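Local coordinates for GARP domain-containing protein (Trypanosoma brucei brucei TREU927, PDB 6XZ6) that acts as a trypanosome receptor for the complement regulator factor H, binds its domain D5, and increases transmission of the parasite to tsetse flies, at residues Lys14-Val19 with His156-Leu161; Ala8-Thr13 with Glu129-Leu134; Ser67-Ala72 with Ala210-Ile215. All coordinates share one frame; numbering follows the deposited sequence.

Contact 1: residues Lys14-Val19 with His156-Leu161; sequences KALCEV and HNLRGL
A15 and L158 stand face to face where helix 4-61 passes the short helix 148-161, their CA atoms 5.5 Å apart. The local axes run nearly antiparallel, at 153°, and come within 9.4 Å, a close approach consistent with the small methyl of A15 on one side. That methyl, A15 CB, points into a shallow seat formed by three residues of one helical face. N157 ND2 lies 3.5 Å from A15 CB, L161 CD1 comes to 3.6 Å from the same carbon, and L158 CD1 closes the seat at slightly longer range.

L158 buries the most surface here. Its CG is anti to the backbone N (chi1 -178°), which carries the isobutyl group across toward the other helix, and it is the CD1 branch that does the touching. L158 CD1 rests 3.9 Å from L16 CD2, with the two leucine side chains crossing at a slant. L16 starts out turned from this helix and brings only its CD2 methyl back. Beyond the pair, F115 of helix 67-125 touches both leucines and Y170 of helix 165-208 touches L158, so the contact opens into the core of the elongated helical bundle.

On the other flank N157 reaches over A15 with its amide. N157 ND2 is 4.1 Å from E18 OE1, too far to count as a bond, and the amide and carboxylate planes stand 63° apart. E18 has a firmer partner in R153, one turn before N157 on helix 148-161, which takes OE2 in a salt bridge.

With methyls in the middle and polar groups at one flank, the two segments are held directly by van der Waals packing alone; E18 and R153 add a salt bridge between the same helices.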
loop_
_atom_site.group_PDB
_atom_site.type_symbol
_atom_site.label_atom_id
_atom_site.label_comp_id
_atom_site.label_asym_id
_atom_site.label_seq_id
_atom_site.Cartn_x
_atom_site.Cartn_y
_atom_site.Cartn_z
ATOM N N LYS A 14 -7.992 19.267 4.236
ATOM C CA LYS A 14 -8.555 18.038 4.770
ATOM C C LYS A 14 -8.324 16.881 3.788
ATOM O O LYS A 14 -7.943 15.807 4.220
ATOM C CB LYS A 14 -10.060 18.223 5.023
ATOM C CG LYS A 14 -10.430 18.805 6.389
ATOM C CD LYS A 14 -11.886 19.154 6.432
ATOM C CE LYS A 14 -12.412 19.419 7.819
ATOM N NZ LYS A 14 -13.880 19.730 7.808
ATOM N N ALA A 15 -8.527 17.107 2.467
ATOM C CA ALA A 15 -8.325 16.117 1.396
ATOM C C ALA A 15 -6.872 15.694 1.277
ATOM O O ALA A 15 -6.619 14.513 1.108
ATOM C CB ALA A 15 -8.811 16.664 0.084
ATOM N N LEU A 16 -5.918 16.634 1.401
ATOM C CA LEU A 16 -4.463 16.385 1.416
ATOM C C LEU A 16 -4.082 15.532 2.629
ATOM O O LEU A 16 -3.299 14.605 2.518
ATOM C CB LEU A 16 -3.675 17.724 1.471
ATOM C CG LEU A 16 -3.681 18.638 0.224
ATOM C CD1 LEU A 16 -2.873 19.860 0.477
ATOM C CD2 LEU A 16 -3.085 17.940 -0.977
ATOM N N CYS A 17 -4.663 15.847 3.768
ATOM C CA CYS A 17 -4.492 15.198 5.068
ATOM C C CYS A 17 -4.985 13.723 5.035
ATOM O O CYS A 17 -4.277 12.839 5.504
ATOM C CB CYS A 17 -5.213 16.031 6.133
ATOM S SG CYS A 17 -4.823 15.611 7.849
ATOM N N GLU A 18 -6.155 13.462 4.429
ATOM C CA GLU A 18 -6.751 12.136 4.267
ATOM C C GLU A 18 -5.856 11.272 3.397
ATOM O O GLU A 18 -5.545 10.161 3.785
ATOM C CB GLU A 18 -8.177 12.267 3.674
ATOM C CG GLU A 18 -9.010 10.995 3.621
ATOM C CD GLU A 18 -10.405 11.063 3.013
ATOM O OE1 GLU A 18 -10.749 12.068 2.340
ATOM O OE2 GLU A 18 -11.157 10.078 3.204
ATOM N N VAL A 19 -5.412 11.790 2.236
ATOM C CA VAL A 19 -4.516 11.097 1.310
ATOM C C VAL A 19 -3.152 10.816 1.940
ATOM O O VAL A 19 -2.655 9.697 1.801
ATOM C CB VAL A 19 -4.379 11.817 -0.054
ATOM C CG1 VAL A 19 -3.247 11.230 -0.844
ATOM C CG2 VAL A 19 -5.660 11.748 -0.869
ATOM N N HIS A 156 -10.739 10.547 -5.497
ATOM C CA HIS A 156 -11.840 11.230 -6.176
ATOM C C HIS A 156 -12.169 12.526 -5.453
ATOM O O HIS A 156 -12.521 13.496 -6.099
ATOM C CB HIS A 156 -13.098 10.340 -6.223
ATOM C CG HIS A 156 -13.083 9.342 -7.331
ATOM N ND1 HIS A 156 -13.094 7.990 -7.077
ATOM C CD2 HIS A 156 -13.089 9.533 -8.673
ATOM C CE1 HIS A 156 -13.066 7.399 -8.262
ATOM N NE2 HIS A 156 -13.081 8.289 -9.250
ATOM N N ASN A 157 -12.085 12.542 -4.105
ATOM C CA ASN A 157 -12.339 13.730 -3.316
ATOM C C ASN A 157 -11.300 14.779 -3.623
ATOM O O ASN A 157 -11.675 15.915 -3.872
ATOM C CB ASN A 157 -12.422 13.418 -1.822
ATOM C CG ASN A 157 -12.832 14.616 -1.022
ATOM O OD1 ASN A 157 -13.932 15.180 -1.203
ATOM N ND2 ASN A 157 -11.950 15.056 -0.132
ATOM N N LEU A 158 -10.022 14.397 -3.716
ATOM C CA LEU A 158 -8.932 15.312 -4.051
ATOM C C LEU A 158 -9.074 15.885 -5.478
ATOM O O LEU A 158 -8.917 17.077 -5.686
ATOM C CB LEU A 158 -7.579 14.611 -3.882
ATOM C CG LEU A 158 -6.347 15.462 -4.145
ATOM C CD1 LEU A 158 -5.998 16.302 -2.912
ATOM C CD2 LEU A 158 -5.188 14.596 -4.633
ATOM N N ARG A 159 -9.410 15.036 -6.421
ATOM C CA ARG A 159 -9.591 15.333 -7.819
ATOM C C ARG A 159 -10.785 16.330 -8.059
ATOM O O ARG A 159 -10.764 17.108 -9.048
ATOM C CB ARG A 159 -9.707 13.983 -8.577
ATOM C CG ARG A 159 -9.890 14.060 -10.083
ATOM C CD ARG A 159 -11.357 14.145 -10.468
ATOM N NE ARG A 159 -11.508 13.930 -11.895
ATOM C CZ ARG A 159 -12.530 14.353 -12.624
ATOM N NH1 ARG A 159 -13.517 15.035 -12.061
ATOM N NH2 ARG A 159 -12.552 14.135 -13.930
ATOM N N GLY A 160 -11.777 16.299 -7.158
ATOM C CA GLY A 160 -12.966 17.155 -7.218
ATOM C C GLY A 160 -12.725 18.534 -6.642
ATOM O O GLY A 160 -13.382 19.495 -7.027
ATOM N N LEU A 161 -11.741 18.636 -5.744
ATOM C CA LEU A 161 -11.314 19.866 -5.072
ATOM C C LEU A 161 -10.176 20.598 -5.769
ATOM O O LEU A 161 -10.090 21.817 -5.636
ATOM C CB LEU A 161 -10.913 19.534 -3.612
ATOM C CG LEU A 161 -12.049 19.035 -2.717
ATOM C CD1 LEU A 161 -11.503 18.475 -1.460
ATOM C CD2 LEU A 161 -13.052 20.124 -2.394
#

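Contact 2: residues Ala8-Thr13 with Glu129-Leu134; sequences AELEQT and ETIKQL
E9 lays its whole side chain across I131, at about a right angle to it. E9 CB starts 4.0 Å from I131 CD1; E9 CG keeps to the same methyl, and E9 CD passes 3.9 Å from I131 CD1. At the tip the two oxygens divide: E9 OE2 stays by I131 CD1, while E9 OE1 sits 3.6 Å from I131 CG2. With CG anti to the backbone N (chi1 -172°) and the chain extended beyond it, E9 carries OE1 on to polar partners, a hydrogen bond from G127 N and a salt bridge with R16 of the bound factor H chain, so I131 packs against a side chain that also binds factor H.

The local axes of the two segments lie 5° apart, a side-by-side parallel pairing of helix 129-137 with the N-terminal part of helix 4-61 at the factor H end of the helical bundle. Further along, L10 CB meets I131 CG1 at 4.0 Å, and L10 CD1 lies 3.8 Å from L134 CD2. The latter methyl also takes T13 CG2, at 3.7 Å from L134 CD2. T13 turns its hydroxyl back on its own helix: OG1 donates to E9 O at 2.7 Å, approaching that carbonyl from the opposite face to T13 N.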
loop_
_atom_site.group_PDB
_atom_site.type_symbol
_atom_site.label_atom_id
_atom_site.label_comp_id
_atom_site.label_asym_id
_atom_site.label_seq_id
_atom_site.Cartn_x
_atom_site.Cartn_y
_atom_site.Cartn_z
ATOM N N ALA A 8 -13.032 26.602 1.046
ATOM C CA ALA A 8 -12.376 25.909 -0.061
ATOM C C ALA A 8 -11.028 25.357 0.401
ATOM O O ALA A 8 -10.777 24.149 0.300
ATOM C CB ALA A 8 -12.157 26.876 -1.215
ATOM N N GLU A 9 -10.184 26.236 0.949
ATOM C CA GLU A 9 -8.869 25.887 1.434
ATOM C C GLU A 9 -8.911 24.885 2.591
ATOM O O GLU A 9 -8.016 24.056 2.714
ATOM C CB GLU A 9 -8.089 27.160 1.780
ATOM C CG GLU A 9 -6.627 26.868 2.117
ATOM C CD GLU A 9 -5.776 28.017 2.603
ATOM O OE1 GLU A 9 -4.660 27.725 3.089
ATOM O OE2 GLU A 9 -6.216 29.190 2.511
ATOM N N LEU A 10 -9.954 24.942 3.431
ATOM C CA LEU A 10 -10.098 23.990 4.559
ATOM C C LEU A 10 -10.522 22.618 4.026
ATOM O O LEU A 10 -9.995 21.603 4.478
ATOM C CB LEU A 10 -11.069 24.515 5.633
ATOM C CG LEU A 10 -11.278 23.692 6.908
ATOM C CD1 LEU A 10 -9.914 23.214 7.558
ATOM C CD2 LEU A 10 -12.062 24.463 7.874
ATOM N N GLU A 11 -11.428 22.594 3.023
ATOM C CA GLU A 11 -11.877 21.369 2.346
ATOM C C GLU A 11 -10.705 20.722 1.635
ATOM O O GLU A 11 -10.533 19.508 1.753
ATOM C CB GLU A 11 -13.065 21.627 1.380
ATOM C CG GLU A 11 -14.435 21.522 2.044
ATOM C CD GLU A 11 -14.598 20.509 3.180
ATOM O OE1 GLU A 11 -14.754 20.944 4.348
ATOM O OE2 GLU A 11 -14.552 19.284 2.906
ATOM N N GLN A 12 -9.861 21.549 0.965
ATOM C CA GLN A 12 -8.638 21.120 0.255
ATOM C C GLN A 12 -7.573 20.584 1.199
ATOM O O GLN A 12 -6.908 19.624 0.844
ATOM C CB GLN A 12 -8.022 22.270 -0.565
ATOM C CG GLN A 12 -8.804 22.679 -1.808
ATOM C CD GLN A 12 -8.353 24.010 -2.350
ATOM O OE1 GLN A 12 -7.283 24.559 -2.016
ATOM N NE2 GLN A 12 -9.172 24.552 -3.202
ATOM N N THR A 13 -7.353 21.241 2.355
ATOM C CA THR A 13 -6.315 20.847 3.323
ATOM C C THR A 13 -6.682 19.492 3.960
ATOM O O THR A 13 -5.805 18.661 4.136
ATOM C CB THR A 13 -6.027 21.989 4.325
ATOM O OG1 THR A 13 -5.674 23.145 3.581
ATOM C CG2 THR A 13 -4.878 21.667 5.281
ATOM N N GLU A 129 -6.084 30.082 11.120
ATOM C CA GLU A 129 -5.342 29.402 12.163
ATOM C C GLU A 129 -5.903 27.962 12.313
ATOM O O GLU A 129 -5.181 27.075 12.778
ATOM C CB GLU A 129 -5.345 30.268 13.429
ATOM C CG GLU A 129 -4.172 30.111 14.381
ATOM C CD GLU A 129 -2.761 30.025 13.841
ATOM O OE1 GLU A 129 -2.136 28.944 13.976
ATOM O OE2 GLU A 129 -2.300 31.030 13.251
ATOM N N THR A 130 -7.154 27.720 11.831
ATOM C CA THR A 130 -7.829 26.409 11.769
ATOM C C THR A 130 -7.123 25.529 10.712
ATOM O O THR A 130 -6.774 24.385 10.993
ATOM C CB THR A 130 -9.301 26.595 11.391
ATOM O OG1 THR A 130 -9.927 27.445 12.339
ATOM C CG2 THR A 130 -10.060 25.280 11.281
ATOM N N ILE A 131 -6.921 26.074 9.496
ATOM C CA ILE A 131 -6.213 25.423 8.380
ATOM C C ILE A 131 -4.759 25.082 8.788
ATOM O O ILE A 131 -4.337 23.950 8.574
ATOM C CB ILE A 131 -6.301 26.285 7.084
ATOM C CG1 ILE A 131 -7.781 26.508 6.670
ATOM C CG2 ILE A 131 -5.474 25.675 5.939
ATOM C CD1 ILE A 131 -8.061 27.728 5.764
ATOM N N LYS A 132 -4.022 26.038 9.410
ATOM C CA LYS A 132 -2.639 25.855 9.897
ATOM C C LYS A 132 -2.623 24.794 10.990
ATOM O O LYS A 132 -1.667 24.010 11.049
ATOM C CB LYS A 132 -2.064 27.144 10.496
ATOM C CG LYS A 132 -1.547 28.150 9.517
ATOM C CD LYS A 132 -0.948 29.322 10.295
ATOM C CE LYS A 132 -0.614 30.489 9.390
ATOM N NZ LYS A 132 -0.648 31.780 10.132
ATOM N N GLN A 133 -3.693 24.766 11.848
ATOM C CA GLN A 133 -3.783 23.793 12.944
ATOM C C GLN A 133 -4.033 22.382 12.448
ATOM O O GLN A 133 -3.424 21.449 12.976
ATOM C CB GLN A 133 -4.840 24.188 13.963
ATOM C CG GLN A 133 -4.853 23.295 15.178
ATOM C CD GLN A 133 -6.124 23.426 15.920
ATOM O OE1 GLN A 133 -7.177 22.946 15.501
ATOM N NE2 GLN A 133 -6.044 24.095 17.029
ATOM N N LEU A 134 -4.919 22.226 11.437
ATOM C CA LEU A 134 -5.248 20.929 10.840
ATOM C C LEU A 134 -4.015 20.306 10.179
ATOM O O LEU A 134 -3.734 19.136 10.425
ATOM C CB LEU A 134 -6.432 21.051 9.861
ATOM C CG LEU A 134 -6.606 19.901 8.869
ATOM C CD1 LEU A 134 -7.266 18.708 9.499
ATOM C CD2 LEU A 134 -7.388 20.336 7.675
#

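Contact 3: residues Ser67-Ala72 with Ala210-Ile215; sequences SEQQQA and AQFPEI
The backbones come nearest at Q69 and Q211, whose CA atoms are 8.5 Å apart, and most of this contact is made by side chains, with the backbone oxygens of E68 and Q69 also taking part. Residues 67-72 form the first turns of helix 67-125, with Q71 N bonded to S67 O; phi of Q69 (-129°) departs from the usual helical value. Residues 210-215 are the irregular tail that leaves helix 165-208, and from F212 onward the chain is extended. The place is one end of a long helical bundle, where the tail folds back against the start of another helix, near the turn that joins helix 4-61 to helix 67-125.

F212 makes the largest apolar contribution from the tail. Its ring points edge-on at the helix, with A72 CB and the backbone oxygen of Q69 both near the ring plane. F212 CZ is 3.9 Å from A72 CB, and the same carbon lies beside Q69 O, a placement that the slightly positive C-H rim of the ring may weakly favour. Over one ring face sits the neighbouring Q211, its CG 3.5 Å above the plane and over the centre. The carbonyl O of F212 accepts a hydrogen bond from R57 NH1 of helix 4-61, which ties the tail to a second helix.

Q211 has its CG between the backbone N and the carbonyl carbon (chi1 68°); from there the extended chain runs past the ring to the helix. Its amide then divides its contacts, Q211 NE2 lying 3.8 Å from A72 CB and Q211 OE1 3.4 Å from Q69 CG. The two glutamine side chains pass at a slant, their amide planes 32° apart. Q69 OE1 takes a weak hydrogen bond from T66 N, while Q69 NE2 stands off the ring plane, on the side where Q211 lies, 3.9 Å from F212 CE1.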
loop_
_atom_site.group_PDB
_atom_site.type_symbol
_atom_site.label_atom_id
_atom_site.label_comp_id
_atom_site.label_asym_id
_atom_site.label_seq_id
_atom_site.Cartn_x
_atom_site.Cartn_y
_atom_site.Cartn_z
ATOM N N SER A 67 -3.208 -56.108 3.917
ATOM C CA SER A 67 -3.906 -55.234 2.970
ATOM C C SER A 67 -4.444 -53.963 3.625
ATOM O O SER A 67 -4.460 -52.911 2.983
ATOM C CB SER A 67 -5.005 -55.988 2.238
ATOM O OG SER A 67 -4.420 -56.912 1.336
ATOM N N GLU A 68 -4.833 -54.046 4.912
ATOM C CA GLU A 68 -5.332 -52.902 5.687
ATOM C C GLU A 68 -4.193 -52.173 6.461
ATOM O O GLU A 68 -4.435 -51.467 7.451
ATOM C CB GLU A 68 -6.510 -53.325 6.594
ATOM C CG GLU A 68 -7.758 -53.745 5.826
ATOM C CD GLU A 68 -8.532 -52.626 5.149
ATOM O OE1 GLU A 68 -9.608 -52.256 5.673
ATOM O OE2 GLU A 68 -8.074 -52.125 4.095
ATOM N N GLN A 69 -2.948 -52.354 5.961
ATOM C CA GLN A 69 -1.682 -51.786 6.430
ATOM C C GLN A 69 -0.962 -51.158 5.239
ATOM O O GLN A 69 -0.262 -50.161 5.406
ATOM C CB GLN A 69 -0.787 -52.872 7.047
ATOM C CG GLN A 69 -0.998 -53.066 8.540
ATOM C CD GLN A 69 0.200 -53.679 9.222
ATOM O OE1 GLN A 69 0.784 -54.675 8.758
ATOM N NE2 GLN A 69 0.579 -53.094 10.356
ATOM N N GLN A 70 -1.117 -51.772 4.046
ATOM C CA GLN A 70 -0.553 -51.328 2.775
ATOM C C GLN A 70 -1.394 -50.190 2.185
ATOM O O GLN A 70 -0.863 -49.318 1.498
ATOM C CB GLN A 70 -0.449 -52.500 1.797
ATOM C CG GLN A 70 0.772 -53.377 2.040
ATOM C CD GLN A 70 1.154 -54.219 0.847
ATOM O OE1 GLN A 70 0.539 -54.157 -0.229
ATOM N NE2 GLN A 70 2.193 -55.028 1.021
ATOM N N GLN A 71 -2.698 -50.191 2.483
ATOM C CA GLN A 71 -3.634 -49.142 2.090
ATOM C C GLN A 71 -3.298 -47.848 2.869
ATOM O O GLN A 71 -3.476 -46.753 2.337
ATOM C CB GLN A 71 -5.084 -49.587 2.383
ATOM C CG GLN A 71 -6.168 -48.719 1.724
ATOM C CD GLN A 71 -6.048 -48.658 0.212
ATOM O OE1 GLN A 71 -6.285 -49.642 -0.503
ATOM N NE2 GLN A 71 -5.672 -47.494 -0.304
ATOM N N ALA A 72 -2.806 -47.992 4.121
ATOM C CA ALA A 72 -2.395 -46.896 4.994
ATOM C C ALA A 72 -1.194 -46.146 4.404
ATOM O O ALA A 72 -1.244 -44.920 4.314
ATOM C CB ALA A 72 -2.066 -47.425 6.385
ATOM N N ALA A 210 0.601 -43.612 12.170
ATOM C CA ALA A 210 0.609 -43.788 13.621
ATOM C C ALA A 210 0.792 -45.249 14.056
ATOM O O ALA A 210 1.449 -45.511 15.070
ATOM C CB ALA A 210 -0.662 -43.209 14.219
ATOM N N GLN A 211 0.249 -46.191 13.265
ATOM C CA GLN A 211 0.309 -47.627 13.540
ATOM C C GLN A 211 1.705 -48.256 13.367
ATOM O O GLN A 211 1.948 -49.318 13.941
ATOM C CB GLN A 211 -0.744 -48.381 12.701
ATOM C CG GLN A 211 -0.498 -48.393 11.197
ATOM C CD GLN A 211 -1.676 -48.939 10.428
ATOM O OE1 GLN A 211 -1.779 -50.140 10.125
ATOM N NE2 GLN A 211 -2.610 -48.061 10.106
ATOM N N PHE A 212 2.609 -47.616 12.595
ATOM C CA PHE A 212 3.947 -48.142 12.281
ATOM C C PHE A 212 5.102 -47.622 13.187
ATOM O O PHE A 212 4.919 -46.618 13.881
ATOM C CB PHE A 212 4.274 -47.889 10.800
ATOM C CG PHE A 212 3.184 -48.255 9.822
ATOM C CD1 PHE A 212 2.956 -49.585 9.468
ATOM C CD2 PHE A 212 2.398 -47.273 9.235
ATOM C CE1 PHE A 212 1.958 -49.918 8.546
ATOM C CE2 PHE A 212 1.412 -47.605 8.302
ATOM C CZ PHE A 212 1.197 -48.924 7.966
ATOM N N PRO A 213 6.302 -48.276 13.196
ATOM C CA PRO A 213 7.400 -47.774 14.039
ATOM C C PRO A 213 8.126 -46.566 13.430
ATOM O O PRO A 213 8.310 -46.506 12.208
ATOM C CB PRO A 213 8.356 -48.977 14.134
ATOM C CG PRO A 213 7.694 -50.108 13.406
ATOM C CD PRO A 213 6.723 -49.496 12.473
ATOM N N GLU A 214 8.581 -45.629 14.288
ATOM C CA GLU A 214 9.352 -44.436 13.892
ATOM C C GLU A 214 10.798 -44.858 13.489
ATOM O O GLU A 214 11.220 -45.967 13.833
ATOM C CB GLU A 214 9.407 -43.413 15.059
ATOM C CG GLU A 214 8.054 -42.872 15.512
ATOM C CD GLU A 214 8.002 -41.893 16.676
ATOM O OE1 GLU A 214 8.890 -41.942 17.558
ATOM O OE2 GLU A 214 7.047 -41.084 16.713
ATOM N N ILE A 215 11.563 -43.993 12.781
ATOM C CA ILE A 215 12.957 -44.346 12.448
ATOM C C ILE A 215 13.945 -43.577 13.355
ATOM O O ILE A 215 13.585 -43.112 14.441
ATOM C CB ILE A 215 13.341 -44.264 10.937
ATOM C CG1 ILE A 215 13.500 -42.807 10.443
ATOM C CG2 ILE A 215 12.381 -45.062 10.054
ATOM C CD1 ILE A 215 14.958 -42.399 10.148
#

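From the N terminus, helix 4-61 supplies the first segments of contact 2 (8-13) and contact 1 (14-19), and helix 67-125 opens contact 3. The returns come in the same order: 129-134 closes contact 2, 156-161 contact 1 and 210-215 contact 3, so all three loops cross and none nests. Contacts 1 and 2 join helix 4-61 to helices 148-161 and 129-137; they adjoin, with K14 CG packed 3.6 Å from L134 CD2, and the C17-C138 disulfide ties the same region. Contact 3 joins the start of helix 67-125 to the C-terminal tail at the bundle's far end, its centre about 65 Å from that of contact 1 and about 73 Å from that of contact 2.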